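Local coordinates for protein LbaCas13a H328A (C2c2) (Lachnospiraceae bacterium NK4A179, PDB 5WLH) that binds pre-crRNA, the precursor of its CRISPR guide, and, as a Cas13a nuclease, probably uses the guide to target RNA, cleaving at adenosines, at residues G66-E74 with I181-L190; S525-K533 with L592-R603. All blocks are in the same frame, centred on the assembly; numbering follows the deposited sequence.

Contact 1 of 2, residues G66-E74 with I181-L190; sequences GKLYRIFNE and IIAKYLKKSL
Phe72 and Leu186 form a single antiparallel beta bridge, a non-hydrogen-bonded pair flanked by two nearly straight bonds. Lys187 N gives to Ile71 O at 2.9 Å, and Asn73 N gives to Tyr185 O at 2.8 Å. The latter carbonyl is also touched by the CA-H of Phe72, so two donors of different strength meet it. The bridge joins the loop after helix 51-64 to the chain where helix 175-185 ends and Leu186 leaves helical geometry to run briefly extended, in the mostly helical N-terminal part of the protein close to the bound RNA.

Side chains continue the seam on both flanks. Phe72 turns its ring face to a methyl, Ile181 CG2, in a CH-pi contact with the methyl 3.9 Å from the ring centroid, while Tyr185 CB packs obliquely against it; a flat apolar ring suits this closely covered site. Lys187 crosses Tyr69 at about a right angle. Bends at chi3 (92°) and chi4 (69°) bring its aliphatic CD over one ring face and leave CE 3.4 Å from Tyr69 CE2, so it is the hydrocarbon part of the lysine that packs on the ring. Branched Ile71 packs with both methyl ends: its CG2 lies 3.9 Å from Leu186 CD1, and its CD1 lies 3.7 Å from Leu190 CD1.

In the second shell, Asp229 bonds both the hydroxyl of Tyr69 and Ser189 OG, tying both segments to helix 218-230. Phe230 meets the Tyr69 ring edge-to-face. Helix 83-96 covers Phe72 and Tyr185 through Val92, whereas helix 193-206 backs Ile71 and Leu186 through Leu199, placing the bridge among three helices.

Contact 2 of 2, residues S525-K533 with L592-R603; sequences SDFLLLKPK and LTDLKDVIYSMR
The turn of 3-10 helix at 527-529 sits against helix 588-602, with Leu528 CA and Tyr600 CA 5.7 Å apart, and the following extended residues pass back along that helix to bring Pro532 near Thr593. The sequence beginning at Arg603 fits the R-X4-H motif of HEPN nuclease domains, so Arg603 is probably that motif's arginine.

Leu528 CD2 meets Ile599 CG2 at 3.9 Å, while its CD1 lies over one face of the Arg603 guanidinium. At an edge of that same group comes Asp526, in a salt bridge with OD2 2.8 Å from Arg603 NH1; the carboxylate and guanidinium planes stand 47° apart, and the additional bonds from NH2 are weak. Asp526 OD1 also accepts from Leu528 N, an Asx turn that helps orient the carboxylate. Leu529 adds CD2 against Tyr600 CE1, while the tyrosine hydroxyl bonds Lys1202 O.

Lys596 suits a buried place because its long aliphatic chain packs while its ammonium finds acceptors. With CG anti to the backbone N (chi1 178°), its chain crosses Phe527 and lays CG over one ring face, toward the rim; Leu592 CD1 meets the ring's edge. Bends at chi3 and chi4 bring the ammonium to the carbonyls of the 527-530 loop: NZ gives to Leu530 O at 2.9 Å and weakly to Leu528 O, and forms a salt bridge to OD1 of Asp597, its neighbour on the helix. At the far end, Thr593 OG1 hydrogen-bonds Val589 O one helical turn back and, at 2.9 Å, a water that also accepts from Lys533 N at 3.1 Å.

Overall arrangement
The two contacts lie on opposite sides of the chain's centre, about 64 Å apart between centres, and share no helix or strand. Both are largely buried; contact 1 has exposed residues at its margin, contact 2 none. The nearest atom of contact 1 is about 4 Å from the bound RNA, whereas the nearest atom of contact 2 is about 18 Å from the bound RNA. Each joins a loop to a helical segment over a similar area. Contact 1 pairs main chains just past a helix end and flanks the bridge mainly with apolar side chains. In contact 2 the helix backbone is used up internally, and the polar links come from Lys596 to loop carbonyls, from Arg603 just past the helix, and from a water.

Contact 1 of 2, residues G66-E74 with I181-L190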
loop_
_atom_site.group_PDB
_atom_site.type_symbol
_atom_site.label_atom_id
_atom_site.label_comp_id
_atom_site.label_asym_id
_atom_site.label_seq_id
_atom_site.Cartn_x
_atom_site.Cartn_y
_atom_site.Cartn_z
ATOM N N GLY A 66 3.429 -30.996 -19.684
ATOM C CA GLY A 66 3.213 -32.433 -19.768
ATOM C C GLY A 66 4.476 -33.250 -19.563
ATOM O O GLY A 66 4.515 -34.154 -18.726
ATOM N N LYS A 67 5.526 -32.949 -20.321
ATOM C CA LYS A 67 6.660 -33.864 -20.355
ATOM C C LYS A 67 7.647 -33.640 -19.215
ATOM O O LYS A 67 8.503 -34.501 -18.978
ATOM C CB LYS A 67 7.368 -33.777 -21.713
ATOM C CG LYS A 67 6.826 -34.773 -22.754
ATOM C CD LYS A 67 5.299 -34.886 -22.683
ATOM C CE LYS A 67 4.751 -36.022 -23.519
ATOM N NZ LYS A 67 3.290 -35.847 -23.749
ATOM N N LEU A 68 7.540 -32.532 -18.489
ATOM C CA LEU A 68 8.302 -32.354 -17.262
ATOM C C LEU A 68 7.550 -32.857 -16.031
ATOM O O LEU A 68 8.029 -32.675 -14.910
ATOM C CB LEU A 68 8.678 -30.881 -17.087
ATOM C CG LEU A 68 9.859 -30.390 -17.933
ATOM C CD1 LEU A 68 10.077 -28.895 -17.733
ATOM C CD2 LEU A 68 11.128 -31.170 -17.609
ATOM N N TYR A 69 6.392 -33.489 -16.220
ATOM C CA TYR A 69 5.574 -33.933 -15.097
ATOM C C TYR A 69 6.314 -34.979 -14.271
ATOM O O TYR A 69 6.794 -35.984 -14.804
ATOM C CB TYR A 69 4.250 -34.499 -15.616
ATOM C CG TYR A 69 3.246 -34.831 -14.541
ATOM C CD1 TYR A 69 3.343 -36.014 -13.813
ATOM C CD2 TYR A 69 2.196 -33.968 -14.255
ATOM C CE1 TYR A 69 2.430 -36.319 -12.831
ATOM C CE2 TYR A 69 1.271 -34.272 -13.280
ATOM C CZ TYR A 69 1.392 -35.445 -12.568
ATOM O OH TYR A 69 0.472 -35.746 -11.588
ATOM N N ARG A 70 6.415 -34.725 -12.965
ATOM C CA ARG A 70 6.988 -35.663 -12.009
ATOM C C ARG A 70 6.149 -35.666 -10.743
ATOM O O ARG A 70 5.659 -34.617 -10.314
ATOM C CB ARG A 70 8.445 -35.318 -11.655
ATOM C CG ARG A 70 9.383 -35.264 -12.855
ATOM C CD ARG A 70 9.840 -36.661 -13.239
ATOM N NE ARG A 70 10.865 -36.662 -14.278
ATOM C CZ ARG A 70 10.622 -36.459 -15.571
ATOM N NH1 ARG A 70 9.384 -36.214 -15.984
ATOM N NH2 ARG A 70 11.621 -36.494 -16.449
ATOM N N ILE A 71 6.000 -36.854 -10.148
ATOM C CA ILE A 71 5.233 -36.994 -8.911
ATOM C C ILE A 71 5.848 -36.150 -7.800
ATOM O O ILE A 71 5.132 -35.547 -6.988
ATOM C CB ILE A 71 5.148 -38.481 -8.512
ATOM C CG1 ILE A 71 4.419 -39.287 -9.589
ATOM C CG2 ILE A 71 4.486 -38.646 -7.150
ATOM C CD1 ILE A 71 3.053 -38.775 -9.910
ATOM N N PHE A 72 7.176 -36.083 -7.752
ATOM C CA PHE A 72 7.905 -35.388 -6.699
ATOM C C PHE A 72 8.668 -34.192 -7.268
ATOM O O PHE A 72 9.258 -34.283 -8.348
ATOM C CB PHE A 72 8.880 -36.344 -6.008
ATOM C CG PHE A 72 8.204 -37.481 -5.284
ATOM C CD1 PHE A 72 7.457 -37.243 -4.142
ATOM C CD2 PHE A 72 8.325 -38.786 -5.741
ATOM C CE1 PHE A 72 6.831 -38.289 -3.464
ATOM C CE2 PHE A 72 7.704 -39.838 -5.069
ATOM C CZ PHE A 72 6.958 -39.586 -3.931
ATOM N N ASN A 73 8.673 -33.083 -6.523
ATOM C CA ASN A 73 9.355 -31.854 -6.918
ATOM C C ASN A 73 10.856 -31.944 -6.637
ATOM O O ASN A 73 11.396 -33.001 -6.298
ATOM C CB ASN A 73 8.770 -30.656 -6.180
ATOM C CG ASN A 73 7.346 -30.361 -6.578
ATOM O OD1 ASN A 73 6.948 -30.571 -7.724
ATOM N ND2 ASN A 73 6.558 -29.885 -5.620
ATOM N N GLU A 74 11.528 -30.794 -6.740
ATOM C CA GLU A 74 12.979 -30.650 -6.572
ATOM C C GLU A 74 13.741 -31.658 -7.415
ATOM O O GLU A 74 13.269 -32.078 -8.472
ATOM C CB GLU A 74 13.385 -30.784 -5.101
ATOM C CG GLU A 74 13.487 -29.454 -4.356
ATOM C CD GLU A 74 14.687 -28.622 -4.786
ATOM O OE1 GLU A 74 15.825 -28.955 -4.389
ATOM O OE2 GLU A 74 14.492 -27.632 -5.522
ATOM N N ILE A 181 9.232 -37.824 2.504
ATOM C CA ILE A 181 9.295 -37.507 1.080
ATOM C C ILE A 181 7.952 -36.996 0.581
ATOM O O ILE A 181 7.884 -36.064 -0.234
ATOM C CB ILE A 181 9.745 -38.744 0.287
ATOM C CG1 ILE A 181 11.248 -38.956 0.444
ATOM C CG2 ILE A 181 9.381 -38.606 -1.170
ATOM C CD1 ILE A 181 11.790 -40.040 -0.437
ATOM N N ILE A 182 6.863 -37.613 1.040
ATOM C CA ILE A 182 5.535 -37.203 0.597
ATOM C C ILE A 182 5.239 -35.782 1.058
ATOM O O ILE A 182 4.829 -34.927 0.268
ATOM C CB ILE A 182 4.478 -38.197 1.111
ATOM C CG1 ILE A 182 4.594 -39.515 0.348
ATOM C CG2 ILE A 182 3.088 -37.605 0.992
ATOM C CD1 ILE A 182 3.641 -40.592 0.849
ATOM N N ALA A 183 5.456 -35.504 2.344
ATOM C CA ALA A 183 5.124 -34.190 2.872
ATOM C C ALA A 183 6.021 -33.104 2.295
ATOM O O ALA A 183 5.581 -31.958 2.146
ATOM C CB ALA A 183 5.222 -34.200 4.395
ATOM N N LYS A 184 7.267 -33.441 1.956
ATOM C CA LYS A 184 8.222 -32.433 1.513
ATOM C C LYS A 184 8.232 -32.246 -0.000
ATOM O O LYS A 184 8.404 -31.120 -0.479
ATOM C CB LYS A 184 9.631 -32.793 1.990
ATOM C CG LYS A 184 10.664 -31.719 1.698
ATOM C CD LYS A 184 12.034 -32.096 2.232
ATOM C CE LYS A 184 11.962 -32.504 3.693
ATOM N NZ LYS A 184 13.224 -32.196 4.425
ATOM N N TYR A 185 8.047 -33.319 -0.773
ATOM C CA TYR A 185 8.264 -33.256 -2.210
ATOM C C TYR A 185 7.036 -33.533 -3.062
ATOM O O TYR A 185 7.100 -33.321 -4.277
ATOM C CB TYR A 185 9.376 -34.233 -2.620
ATOM C CG TYR A 185 10.711 -33.917 -1.986
ATOM C CD1 TYR A 185 11.382 -32.739 -2.288
ATOM C CD2 TYR A 185 11.298 -34.791 -1.078
ATOM C CE1 TYR A 185 12.603 -32.440 -1.708
ATOM C CE2 TYR A 185 12.520 -34.501 -0.493
ATOM C CZ TYR A 185 13.168 -33.325 -0.812
ATOM O OH TYR A 185 14.383 -33.033 -0.234
ATOM N N LEU A 186 5.927 -33.988 -2.489
ATOM C CA LEU A 186 4.796 -34.362 -3.331
ATOM C C LEU A 186 4.241 -33.158 -4.080
ATOM O O LEU A 186 4.003 -32.098 -3.490
ATOM C CB LEU A 186 3.690 -35.005 -2.499
ATOM C CG LEU A 186 2.485 -35.449 -3.321
ATOM C CD1 LEU A 186 2.896 -36.432 -4.412
ATOM C CD2 LEU A 186 1.439 -36.044 -2.398
ATOM N N LYS A 187 4.009 -33.344 -5.383
ATOM C CA LYS A 187 3.392 -32.321 -6.217
ATOM C C LYS A 187 2.115 -31.785 -5.578
ATOM O O LYS A 187 1.294 -32.543 -5.057
ATOM C CB LYS A 187 3.083 -32.896 -7.602
ATOM C CG LYS A 187 3.568 -32.041 -8.742
ATOM C CD LYS A 187 3.278 -32.680 -10.079
ATOM C CE LYS A 187 1.956 -32.223 -10.637
ATOM N NZ LYS A 187 1.978 -30.795 -11.035
ATOM N N LYS A 188 1.947 -30.462 -5.645
ATOM C CA LYS A 188 0.859 -29.792 -4.935
ATOM C C LYS A 188 -0.506 -30.277 -5.416
ATOM O O LYS A 188 -1.425 -30.453 -4.610
ATOM C CB LYS A 188 0.977 -28.266 -5.106
ATOM C CG LYS A 188 2.244 -27.575 -4.499
ATOM C CD LYS A 188 3.593 -27.949 -5.185
ATOM C CE LYS A 188 3.482 -27.940 -6.713
ATOM N NZ LYS A 188 4.589 -28.677 -7.360
ATOM N N SER A 189 -0.659 -30.494 -6.728
ATOM C CA SER A 189 -1.921 -30.970 -7.278
ATOM C C SER A 189 -2.270 -32.374 -6.792
ATOM O O SER A 189 -3.423 -32.795 -6.918
ATOM C CB SER A 189 -1.862 -30.950 -8.808
ATOM O OG SER A 189 -0.713 -31.647 -9.261
ATOM N N LEU A 190 -1.302 -33.104 -6.247
ATOM C CA LEU A 190 -1.536 -34.439 -5.714
ATOM C C LEU A 190 -1.711 -34.438 -4.204
ATOM O O LEU A 190 -1.892 -35.511 -3.616
ATOM C CB LEU A 190 -0.382 -35.368 -6.104
ATOM C CG LEU A 190 -0.118 -35.528 -7.604
ATOM C CD1 LEU A 190 1.128 -36.358 -7.831
ATOM C CD2 LEU A 190 -1.317 -36.146 -8.309
#

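Contact 2 of 2, residues S525-K533 with L592-R603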
loop_
_atom_site.group_PDB
_atom_site.type_symbol
_atom_site.label_atom_id
_atom_site.label_comp_id
_atom_site.label_asym_id
_atom_site.label_seq_id
_atom_site.Cartn_x
_atom_site.Cartn_y
_atom_site.Cartn_z
ATOM N N SER A 525 -7.914 21.023 18.593
ATOM C CA SER A 525 -6.706 20.326 18.163
ATOM C C SER A 525 -6.534 20.298 16.651
ATOM O O SER A 525 -5.517 19.794 16.171
ATOM C CB SER A 525 -6.709 18.889 18.701
ATOM O OG SER A 525 -7.976 18.287 18.513
ATOM N N ASP A 526 -7.491 20.812 15.889
ATOM C CA ASP A 526 -7.404 20.805 14.432
ATOM C C ASP A 526 -7.097 22.229 13.983
ATOM O O ASP A 526 -7.985 23.084 13.944
ATOM C CB ASP A 526 -8.684 20.255 13.811
ATOM C CG ASP A 526 -8.553 20.015 12.303
ATOM O OD1 ASP A 526 -7.549 20.458 11.704
ATOM O OD2 ASP A 526 -9.463 19.386 11.731
ATOM N N PHE A 527 -5.828 22.469 13.634
ATOM C CA PHE A 527 -5.401 23.771 13.129
ATOM C C PHE A 527 -6.308 24.290 12.021
ATOM O O PHE A 527 -6.660 25.479 11.996
ATOM C CB PHE A 527 -3.964 23.665 12.613
ATOM C CG PHE A 527 -3.492 24.894 11.903
ATOM C CD1 PHE A 527 -3.421 26.103 12.574
ATOM C CD2 PHE A 527 -3.116 24.845 10.573
ATOM C CE1 PHE A 527 -2.987 27.235 11.938
ATOM C CE2 PHE A 527 -2.674 25.986 9.923
ATOM C CZ PHE A 527 -2.614 27.187 10.609
ATOM N N LEU A 528 -6.682 23.419 11.079
ATOM C CA LEU A 528 -7.453 23.860 9.924
ATOM C C LEU A 528 -8.853 24.335 10.284
ATOM O O LEU A 528 -9.482 25.023 9.482
ATOM C CB LEU A 528 -7.571 22.737 8.902
ATOM C CG LEU A 528 -6.236 22.339 8.289
ATOM C CD1 LEU A 528 -6.462 21.302 7.152
ATOM C CD2 LEU A 528 -5.496 23.565 7.781
ATOM N N LEU A 529 -9.357 23.980 11.447
ATOM C CA LEU A 529 -10.697 24.400 11.822
ATOM C C LEU A 529 -10.703 25.651 12.690
ATOM O O LEU A 529 -11.785 26.108 13.081
ATOM C CB LEU A 529 -11.427 23.253 12.525
ATOM C CG LEU A 529 -11.657 22.063 11.581
ATOM C CD1 LEU A 529 -12.543 21.041 12.238
ATOM C CD2 LEU A 529 -12.233 22.535 10.216
ATOM N N LEU A 530 -9.537 26.229 12.979
ATOM C CA LEU A 530 -9.519 27.505 13.687
ATOM C C LEU A 530 -10.173 28.576 12.828
ATOM O O LEU A 530 -10.135 28.524 11.598
ATOM C CB LEU A 530 -8.093 27.915 14.061
ATOM C CG LEU A 530 -7.322 26.989 15.018
ATOM C CD1 LEU A 530 -6.004 27.625 15.439
ATOM C CD2 LEU A 530 -8.151 26.581 16.238
ATOM N N LYS A 531 -10.799 29.542 13.490
ATOM C CA LYS A 531 -11.627 30.534 12.829
ATOM C C LYS A 531 -10.907 31.873 12.732
ATOM O O LYS A 531 -10.008 32.163 13.527
ATOM C CB LYS A 531 -12.953 30.691 13.588
ATOM C CG LYS A 531 -13.832 29.445 13.530
ATOM C CD LYS A 531 -14.450 29.263 12.147
ATOM C CE LYS A 531 -15.008 27.854 11.955
ATOM N NZ LYS A 531 -13.978 26.869 11.471
ATOM N N PRO A 532 -11.272 32.715 11.760
ATOM C CA PRO A 532 -10.528 33.960 11.538
ATOM C C PRO A 532 -10.637 34.915 12.722
ATOM O O PRO A 532 -11.507 34.785 13.587
ATOM C CB PRO A 532 -11.191 34.556 10.288
ATOM C CG PRO A 532 -11.924 33.429 9.656
ATOM C CD PRO A 532 -12.353 32.542 10.775
ATOM N N LYS A 533 -9.740 35.907 12.722
ATOM C CA LYS A 533 -9.506 36.740 13.899
ATOM C C LYS A 533 -10.743 37.510 14.354
ATOM O O LYS A 533 -10.812 37.896 15.524
ATOM C CB LYS A 533 -8.372 37.719 13.624
ATOM C CG LYS A 533 -8.717 38.791 12.592
ATOM C CD LYS A 533 -7.494 39.623 12.266
ATOM C CE LYS A 533 -7.843 40.823 11.391
ATOM N NZ LYS A 533 -6.613 41.595 11.039
ATOM N N LEU A 592 -1.746 34.210 7.913
ATOM C CA LEU A 592 -1.827 32.843 8.427
ATOM C C LEU A 592 -3.165 32.198 8.090
ATOM O O LEU A 592 -3.226 31.022 7.701
ATOM C CB LEU A 592 -1.617 32.846 9.940
ATOM C CG LEU A 592 -1.781 31.495 10.634
ATOM C CD1 LEU A 592 -0.715 30.558 10.067
ATOM C CD2 LEU A 592 -1.640 31.639 12.139
ATOM N N THR A 593 -4.250 32.962 8.229
ATOM C CA THR A 593 -5.584 32.435 7.985
ATOM C C THR A 593 -5.778 32.085 6.519
ATOM O O THR A 593 -6.430 31.086 6.189
ATOM C CB THR A 593 -6.632 33.458 8.451
ATOM O OG1 THR A 593 -6.728 33.407 9.875
ATOM C CG2 THR A 593 -7.998 33.152 7.850
ATOM N N ASP A 594 -5.199 32.877 5.622
ATOM C CA ASP A 594 -5.344 32.572 4.207
ATOM C C ASP A 594 -4.599 31.293 3.837
ATOM O O ASP A 594 -5.131 30.452 3.108
ATOM C CB ASP A 594 -4.865 33.748 3.373
ATOM C CG ASP A 594 -5.983 34.731 3.081
ATOM O OD1 ASP A 594 -7.132 34.508 3.533
ATOM O OD2 ASP A 594 -5.711 35.718 2.393
ATOM N N LEU A 595 -3.377 31.124 4.338
ATOM C CA LEU A 595 -2.649 29.882 4.084
ATOM C C LEU A 595 -3.384 28.677 4.665
ATOM O O LEU A 595 -3.473 27.622 4.021
ATOM C CB LEU A 595 -1.244 29.978 4.669
ATOM C CG LEU A 595 -0.335 31.003 3.994
ATOM C CD1 LEU A 595 0.956 31.061 4.787
ATOM C CD2 LEU A 595 -0.058 30.657 2.539
ATOM N N LYS A 596 -3.902 28.817 5.888
ATOM C CA LYS A 596 -4.737 27.786 6.489
ATOM C C LYS A 596 -5.938 27.466 5.609
ATOM O O LYS A 596 -6.295 26.297 5.441
ATOM C CB LYS A 596 -5.202 28.248 7.873
ATOM C CG LYS A 596 -6.119 27.289 8.598
ATOM C CD LYS A 596 -6.741 27.952 9.827
ATOM C CE LYS A 596 -7.823 28.962 9.457
ATOM N NZ LYS A 596 -9.080 28.344 8.922
ATOM N N ASP A 597 -6.576 28.497 5.044
ATOM C CA ASP A 597 -7.729 28.285 4.173
ATOM C C ASP A 597 -7.349 27.577 2.876
ATOM O O ASP A 597 -8.140 26.792 2.349
ATOM C CB ASP A 597 -8.387 29.617 3.824
ATOM C CG ASP A 597 -9.148 30.214 4.978
ATOM O OD1 ASP A 597 -9.383 29.500 5.976
ATOM O OD2 ASP A 597 -9.504 31.412 4.883
ATOM N N VAL A 598 -6.189 27.901 2.294
ATOM C CA VAL A 598 -5.768 27.172 1.101
ATOM C C VAL A 598 -5.662 25.691 1.411
ATOM O O VAL A 598 -6.189 24.846 0.680
ATOM C CB VAL A 598 -4.432 27.704 0.560
ATOM C CG1 VAL A 598 -4.040 26.874 -0.658
ATOM C CG2 VAL A 598 -4.552 29.173 0.196
ATOM N N ILE A 599 -4.977 25.361 2.507
ATOM C CA ILE A 599 -4.744 23.958 2.838
ATOM C C ILE A 599 -6.068 23.273 3.119
ATOM O O ILE A 599 -6.338 22.179 2.614
ATOM C CB ILE A 599 -3.782 23.833 4.031
ATOM C CG1 ILE A 599 -2.404 24.370 3.660
ATOM C CG2 ILE A 599 -3.661 22.356 4.526
ATOM C CD1 ILE A 599 -1.503 24.571 4.874
ATOM N N TYR A 600 -6.913 23.922 3.932
ATOM C CA TYR A 600 -8.211 23.355 4.264
ATOM C C TYR A 600 -9.024 23.071 3.007
ATOM O O TYR A 600 -9.745 22.075 2.946
ATOM C CB TYR A 600 -8.987 24.294 5.192
ATOM C CG TYR A 600 -10.368 23.771 5.464
ATOM C CD1 TYR A 600 -10.560 22.706 6.333
ATOM C CD2 TYR A 600 -11.474 24.304 4.809
ATOM C CE1 TYR A 600 -11.816 22.192 6.559
ATOM C CE2 TYR A 600 -12.734 23.813 5.034
ATOM C CZ TYR A 600 -12.901 22.756 5.902
ATOM O OH TYR A 600 -14.151 22.266 6.101
ATOM N N SER A 601 -8.928 23.939 1.998
ATOM C CA SER A 601 -9.739 23.760 0.805
ATOM C C SER A 601 -9.376 22.488 0.058
ATOM O O SER A 601 -10.180 22.006 -0.738
ATOM C CB SER A 601 -9.620 24.965 -0.128
ATOM O OG SER A 601 -8.363 25.029 -0.756
ATOM N N MET A 602 -8.201 21.926 0.323
ATOM C CA MET A 602 -7.831 20.662 -0.285
ATOM C C MET A 602 -8.282 19.464 0.540
ATOM O O MET A 602 -8.267 18.339 0.032
ATOM C CB MET A 602 -6.310 20.598 -0.495
ATOM C CG MET A 602 -5.914 19.714 -1.666
ATOM S SD MET A 602 -4.202 19.962 -2.152
ATOM C CE MET A 602 -4.323 19.470 -3.864
ATOM N N ARG A 603 -8.668 19.669 1.791
ATOM C CA ARG A 603 -9.121 18.537 2.593
ATOM C C ARG A 603 -10.508 18.116 2.145
ATOM O O ARG A 603 -11.400 18.956 1.981
ATOM C CB ARG A 603 -9.126 18.879 4.081
ATOM C CG ARG A 603 -9.201 17.627 4.958
ATOM C CD ARG A 603 -8.611 17.907 6.326
ATOM N NE ARG A 603 -9.617 18.550 7.148
ATOM C CZ ARG A 603 -9.417 18.953 8.402
ATOM N NH1 ARG A 603 -10.403 19.524 9.073
ATOM N NH2 ARG A 603 -8.244 18.781 8.983
HETATM O O HOH W 1 -7.791 36.042 10.371
#